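PDB 1EER: erythropoietin from Homo sapiens, which binds the erythropoietin receptor, dimerising it and activating JAK2, and so regulates the proliferation and differentiation of red blood cells. Local coordinates for residues C33-T44 with I133-V144. The protein carries 5 engineered substitutions. Residues are numbered along the deposited sequence; the frame is centred on the assembly and turned at random.
Engineered in segment 33-44: Lys38 (natural residue Asn).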
loop_
_atom_site.group_PDB
_atom_site.type_symbol
_atom_site.label_atom_id
_atom_site.label_comp_id
_atom_site.label_asym_id
_atom_site.label_seq_id
_atom_site.Cartn_x
_atom_site.Cartn_y
_atom_site.Cartn_z
ATOM N N CYS A 33 4.474 18.974 -17.039
ATOM C CA CYS A 33 4.994 18.665 -15.706
ATOM C C CYS A 33 6.397 19.134 -15.330
ATOM O O CYS A 33 6.978 18.591 -14.390
ATOM C CB CYS A 33 4.948 17.156 -15.467
ATOM S SG CYS A 33 3.297 16.406 -15.307
ATOM N N SER A 34 6.956 20.114 -16.032
ATOM C CA SER A 34 8.294 20.577 -15.676
ATOM C C SER A 34 8.285 21.301 -14.342
ATOM O O SER A 34 7.323 21.983 -14.009
ATOM C CB SER A 34 8.849 21.522 -16.736
ATOM O OG SER A 34 10.108 22.031 -16.325
ATOM N N LEU A 35 9.361 21.132 -13.580
ATOM C CA LEU A 35 9.517 21.788 -12.287
ATOM C C LEU A 35 10.219 23.117 -12.571
ATOM O O LEU A 35 10.343 23.984 -11.699
ATOM C CB LEU A 35 10.381 20.937 -11.349
ATOM C CG LEU A 35 9.770 19.680 -10.711
ATOM C CD1 LEU A 35 10.873 18.864 -10.058
ATOM C CD2 LEU A 35 8.725 20.066 -9.677
ATOM N N ASN A 36 10.675 23.263 -13.811
ATOM C CA ASN A 36 11.361 24.468 -14.256
ATOM C C ASN A 36 12.591 24.790 -13.415
ATOM O O ASN A 36 12.846 25.947 -13.085
ATOM C CB ASN A 36 10.392 25.647 -14.244
ATOM C CG ASN A 36 9.426 25.607 -15.406
ATOM O OD1 ASN A 36 8.214 25.543 -15.216
ATOM N ND2 ASN A 36 9.959 25.641 -16.620
ATOM N N GLU A 37 13.346 23.747 -13.087
ATOM C CA GLU A 37 14.563 23.854 -12.293
ATOM C C GLU A 37 14.925 22.460 -11.781
ATOM O O GLU A 37 14.088 21.557 -11.770
ATOM C CB GLU A 37 14.354 24.824 -11.117
ATOM C CG GLU A 37 14.198 24.171 -9.751
ATOM C CD GLU A 37 13.662 25.129 -8.700
ATOM O OE1 GLU A 37 13.076 26.166 -9.078
ATOM O OE2 GLU A 37 13.822 24.840 -7.492
ATOM N N LYS A 38 16.172 22.286 -11.367
ATOM C CA LYS A 38 16.623 21.002 -10.846
ATOM C C LYS A 38 16.455 20.896 -9.322
ATOM O O LYS A 38 17.162 21.558 -8.555
ATOM C CB LYS A 38 18.094 20.766 -11.213
ATOM C CG LYS A 38 18.469 21.168 -12.635
ATOM C CD LYS A 38 19.337 22.439 -12.674
ATOM C CE LYS A 38 19.071 23.395 -11.489
ATOM N NZ LYS A 38 18.132 24.524 -11.797
ATOM N N ILE A 39 15.509 20.067 -8.892
ATOM C CA ILE A 39 15.265 19.859 -7.469
ATOM C C ILE A 39 16.075 18.647 -7.019
ATOM O O ILE A 39 15.910 17.544 -7.547
ATOM C CB ILE A 39 13.764 19.600 -7.186
ATOM C CG1 ILE A 39 12.937 20.769 -7.717
ATOM C CG2 ILE A 39 13.532 19.397 -5.687
ATOM C CD1 ILE A 39 11.511 20.795 -7.220
ATOM N N THR A 40 16.964 18.858 -6.055
ATOM C CA THR A 40 17.789 17.778 -5.538
ATOM C C THR A 40 16.907 16.731 -4.857
ATOM O O THR A 40 15.989 17.063 -4.115
ATOM C CB THR A 40 18.810 18.314 -4.528
ATOM O OG1 THR A 40 19.596 19.339 -5.149
ATOM C CG2 THR A 40 19.724 17.191 -4.043
ATOM N N VAL A 41 17.187 15.460 -5.109
ATOM C CA VAL A 41 16.392 14.384 -4.527
ATOM C C VAL A 41 17.314 13.322 -3.962
ATOM O O VAL A 41 18.503 13.303 -4.266
ATOM C CB VAL A 41 15.473 13.750 -5.594
ATOM C CG1 VAL A 41 14.358 14.719 -5.948
ATOM C CG2 VAL A 41 16.278 13.402 -6.840
ATOM N N PRO A 42 16.789 12.423 -3.122
ATOM C CA PRO A 42 17.733 11.424 -2.611
ATOM C C PRO A 42 17.968 10.306 -3.629
ATOM O O PRO A 42 17.317 10.252 -4.674
ATOM C CB PRO A 42 17.064 10.921 -1.329
ATOM C CG PRO A 42 15.589 11.181 -1.539
ATOM C CD PRO A 42 15.421 12.231 -2.606
ATOM N N ASP A 43 18.919 9.435 -3.336
ATOM C CA ASP A 43 19.187 8.313 -4.217
ATOM C C ASP A 43 18.294 7.219 -3.674
ATOM O O ASP A 43 18.260 7.003 -2.465
ATOM C CB ASP A 43 20.648 7.873 -4.119
ATOM C CG ASP A 43 20.980 6.740 -5.078
ATOM O OD1 ASP A 43 20.046 6.095 -5.603
ATOM O OD2 ASP A 43 22.176 6.494 -5.313
ATOM N N THR A 44 17.560 6.535 -4.546
ATOM C CA THR A 44 16.672 5.481 -4.069
ATOM C C THR A 44 17.140 4.055 -4.354
ATOM O O THR A 44 16.514 3.091 -3.903
ATOM C CB THR A 44 15.246 5.651 -4.633
ATOM O OG1 THR A 44 15.232 5.295 -6.019
ATOM C CG2 THR A 44 14.785 7.090 -4.473
ATOM N N ILE A 133 21.704 13.769 -6.985
ATOM C CA ILE A 133 20.735 13.393 -7.996
ATOM C C ILE A 133 19.678 14.485 -7.981
ATOM O O ILE A 133 19.394 15.065 -6.933
ATOM C CB ILE A 133 20.065 12.038 -7.645
ATOM C CG1 ILE A 133 21.108 10.927 -7.651
ATOM C CG2 ILE A 133 18.953 11.725 -8.631
ATOM C CD1 ILE A 133 20.572 9.601 -7.207
ATOM N N THR A 134 19.099 14.773 -9.138
ATOM C CA THR A 134 18.071 15.795 -9.205
ATOM C C THR A 134 16.978 15.401 -10.178
ATOM O O THR A 134 17.101 14.424 -10.918
ATOM C CB THR A 134 18.639 17.161 -9.663
ATOM O OG1 THR A 134 19.058 17.064 -11.027
ATOM C CG2 THR A 134 19.813 17.584 -8.798
ATOM N N ALA A 135 15.902 16.181 -10.165
ATOM C CA ALA A 135 14.768 15.957 -11.053
ATOM C C ALA A 135 14.285 17.329 -11.523
ATOM O O ALA A 135 14.419 18.316 -10.800
ATOM C CB ALA A 135 13.642 15.223 -10.312
ATOM N N ASP A 136 13.750 17.390 -12.739
ATOM C CA ASP A 136 13.231 18.635 -13.277
ATOM C C ASP A 136 11.804 18.447 -13.783
ATOM O O ASP A 136 11.292 19.264 -14.542
ATOM C CB ASP A 136 14.139 19.181 -14.393
ATOM C CG ASP A 136 14.402 18.170 -15.495
ATOM O OD1 ASP A 136 13.440 17.736 -16.160
ATOM O OD2 ASP A 136 15.583 17.815 -15.703
ATOM N N THR A 137 11.173 17.351 -13.370
ATOM C CA THR A 137 9.791 17.057 -13.734
ATOM C C THR A 137 9.124 16.464 -12.501
ATOM O O THR A 137 9.799 15.934 -11.609
ATOM C CB THR A 137 9.668 16.024 -14.893
ATOM O OG1 THR A 137 10.449 14.858 -14.597
ATOM C CG2 THR A 137 10.134 16.626 -16.199
ATOM N N PHE A 138 7.799 16.550 -12.443
ATOM C CA PHE A 138 7.072 16.006 -11.309
ATOM C C PHE A 138 7.071 14.497 -11.418
ATOM O O PHE A 138 6.932 13.785 -10.421
ATOM C CB PHE A 138 5.643 16.544 -11.294
ATOM C CG PHE A 138 5.509 17.849 -10.575
ATOM C CD1 PHE A 138 5.389 17.881 -9.189
ATOM C CD2 PHE A 138 5.563 19.050 -11.277
ATOM C CE1 PHE A 138 5.329 19.094 -8.509
ATOM C CE2 PHE A 138 5.503 20.266 -10.606
ATOM C CZ PHE A 138 5.387 20.288 -9.219
ATOM N N ARG A 139 7.236 14.022 -12.649
ATOM C CA ARG A 139 7.271 12.595 -12.943
ATOM C C ARG A 139 8.439 11.936 -12.225
ATOM O O ARG A 139 8.256 10.927 -11.545
ATOM C CB ARG A 139 7.396 12.358 -14.456
ATOM C CG ARG A 139 7.312 10.884 -14.849
ATOM C CD ARG A 139 7.694 10.658 -16.296
ATOM N NE ARG A 139 8.456 11.778 -16.833
ATOM C CZ ARG A 139 8.156 12.411 -17.962
ATOM N NH1 ARG A 139 7.102 12.029 -18.684
ATOM N NH2 ARG A 139 8.906 13.429 -18.367
ATOM N N LYS A 140 9.639 12.501 -12.365
ATOM C CA LYS A 140 10.790 11.918 -11.698
ATOM C C LYS A 140 10.670 12.101 -10.195
ATOM O O LYS A 140 11.058 11.227 -9.430
ATOM C CB LYS A 140 12.100 12.534 -12.187
ATOM C CG LYS A 140 13.307 11.750 -11.685
ATOM C CD LYS A 140 14.626 12.184 -12.302
ATOM C CE LYS A 140 15.772 11.800 -11.379
ATOM N NZ LYS A 140 17.098 11.805 -12.047
ATOM N N LEU A 141 10.123 13.238 -9.772
ATOM C CA LEU A 141 9.944 13.519 -8.348
ATOM C C LEU A 141 9.069 12.441 -7.712
ATOM O O LEU A 141 9.410 11.868 -6.691
ATOM C CB LEU A 141 9.295 14.906 -8.162
ATOM C CG LEU A 141 9.053 15.478 -6.755
ATOM C CD1 LEU A 141 10.278 15.286 -5.872
ATOM C CD2 LEU A 141 8.721 16.956 -6.866
ATOM N N PHE A 142 7.936 12.163 -8.335
ATOM C CA PHE A 142 7.029 11.164 -7.809
ATOM C C PHE A 142 7.538 9.735 -7.940
ATOM O O PHE A 142 7.251 8.902 -7.082
ATOM C CB PHE A 142 5.664 11.319 -8.468
ATOM C CG PHE A 142 4.832 12.406 -7.854
ATOM C CD1 PHE A 142 4.522 12.374 -6.497
ATOM C CD2 PHE A 142 4.387 13.476 -8.616
ATOM C CE1 PHE A 142 3.779 13.406 -5.902
ATOM C CE2 PHE A 142 3.639 14.517 -8.032
ATOM C CZ PHE A 142 3.339 14.479 -6.675
ATOM N N ARG A 143 8.285 9.444 -9.003
ATOM C CA ARG A 143 8.832 8.104 -9.181
ATOM C C ARG A 143 9.845 7.864 -8.062
ATOM O O ARG A 143 9.925 6.773 -7.495
ATOM C CB ARG A 143 9.512 7.979 -10.548
ATOM C CG ARG A 143 10.260 6.660 -10.753
ATOM C CD ARG A 143 10.823 6.543 -12.170
ATOM N NE ARG A 143 11.898 7.499 -12.445
ATOM C CZ ARG A 143 11.821 8.460 -13.361
ATOM N NH1 ARG A 143 10.721 8.592 -14.085
ATOM N NH2 ARG A 143 12.849 9.282 -13.563
ATOM N N VAL A 144 10.611 8.898 -7.734
ATOM C CA VAL A 144 11.610 8.813 -6.669
ATOM C C VAL A 144 10.894 8.649 -5.314
ATOM O O VAL A 144 11.339 7.895 -4.440
ATOM C CB VAL A 144 12.502 10.108 -6.641
ATOM C CG1 VAL A 144 13.199 10.252 -5.294
ATOM C CG2 VAL A 144 13.526 10.072 -7.765
HETATM O O HOH W 1 11.411 19.559 -17.240
#
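The Phe138 ring carries Leu35 on one face and meets the carbonyl oxygen of Cys33 at its edge, near the ring plane. Leu35 CD2 sits 3.4 Å from the ring centroid of Phe138, 17° off the normal, in a CH-pi contact; with CG anti to the carbonyl carbon (chi1 -75°), the Leu35 fork is carried to the ring, CD2 over its face and CD1 against the backbone O of Thr137. A forked leucine suits the place because one methyl lies over the ring while the other covers the main chain of Thr137. The same Cys33 O accepts from Phe138 N (2.9 Å), tying the disulfide-bonded Cys29–Cys33 loop to the start of helix 138-161.

Just before that helix, Thr137 is the N-cap: its OG1 accepts a weak bond from Lys140 N at 3.3 Å. Leu35 N bonds to Asp136 O at 2.9 Å, well above the carbonyl plane; a water also donates to this oxygen and reaches Ser34 OG, which accepts from Asn36 N in an ST turn.

The two segments pair in the small two-stranded antiparallel sheet formed by the long overhand connections of the four-helix-bundle cytokine fold. Past the corner at 36-37, Ile39 and Ala135 form a hydrogen-bonded pair, Ile39 N to Ala135 O being 2.8 Å. Ile39 and Val41 share a face with Ala135, and Ile39 continues onto Ala73 and Leu80 of helix 56-82. Beta-branched Val41 suits both strand and core: CG2 meets Ile133 CG2 at 3.6 Å, while CG1 packs against Leu141 CD1. Thr40 and Thr134 occupy the other, more polar face, where partly exposed hydroxyl-bearing side chains are at home. Farther along, Val144 CG1, anti to its amide nitrogen (chi1 161°), touches Thr44 CG2 at 3.6 Å and Pro42 CD; Thr44 OG1 meanwhile hydrogen-bonds the backbone of another protein's chain.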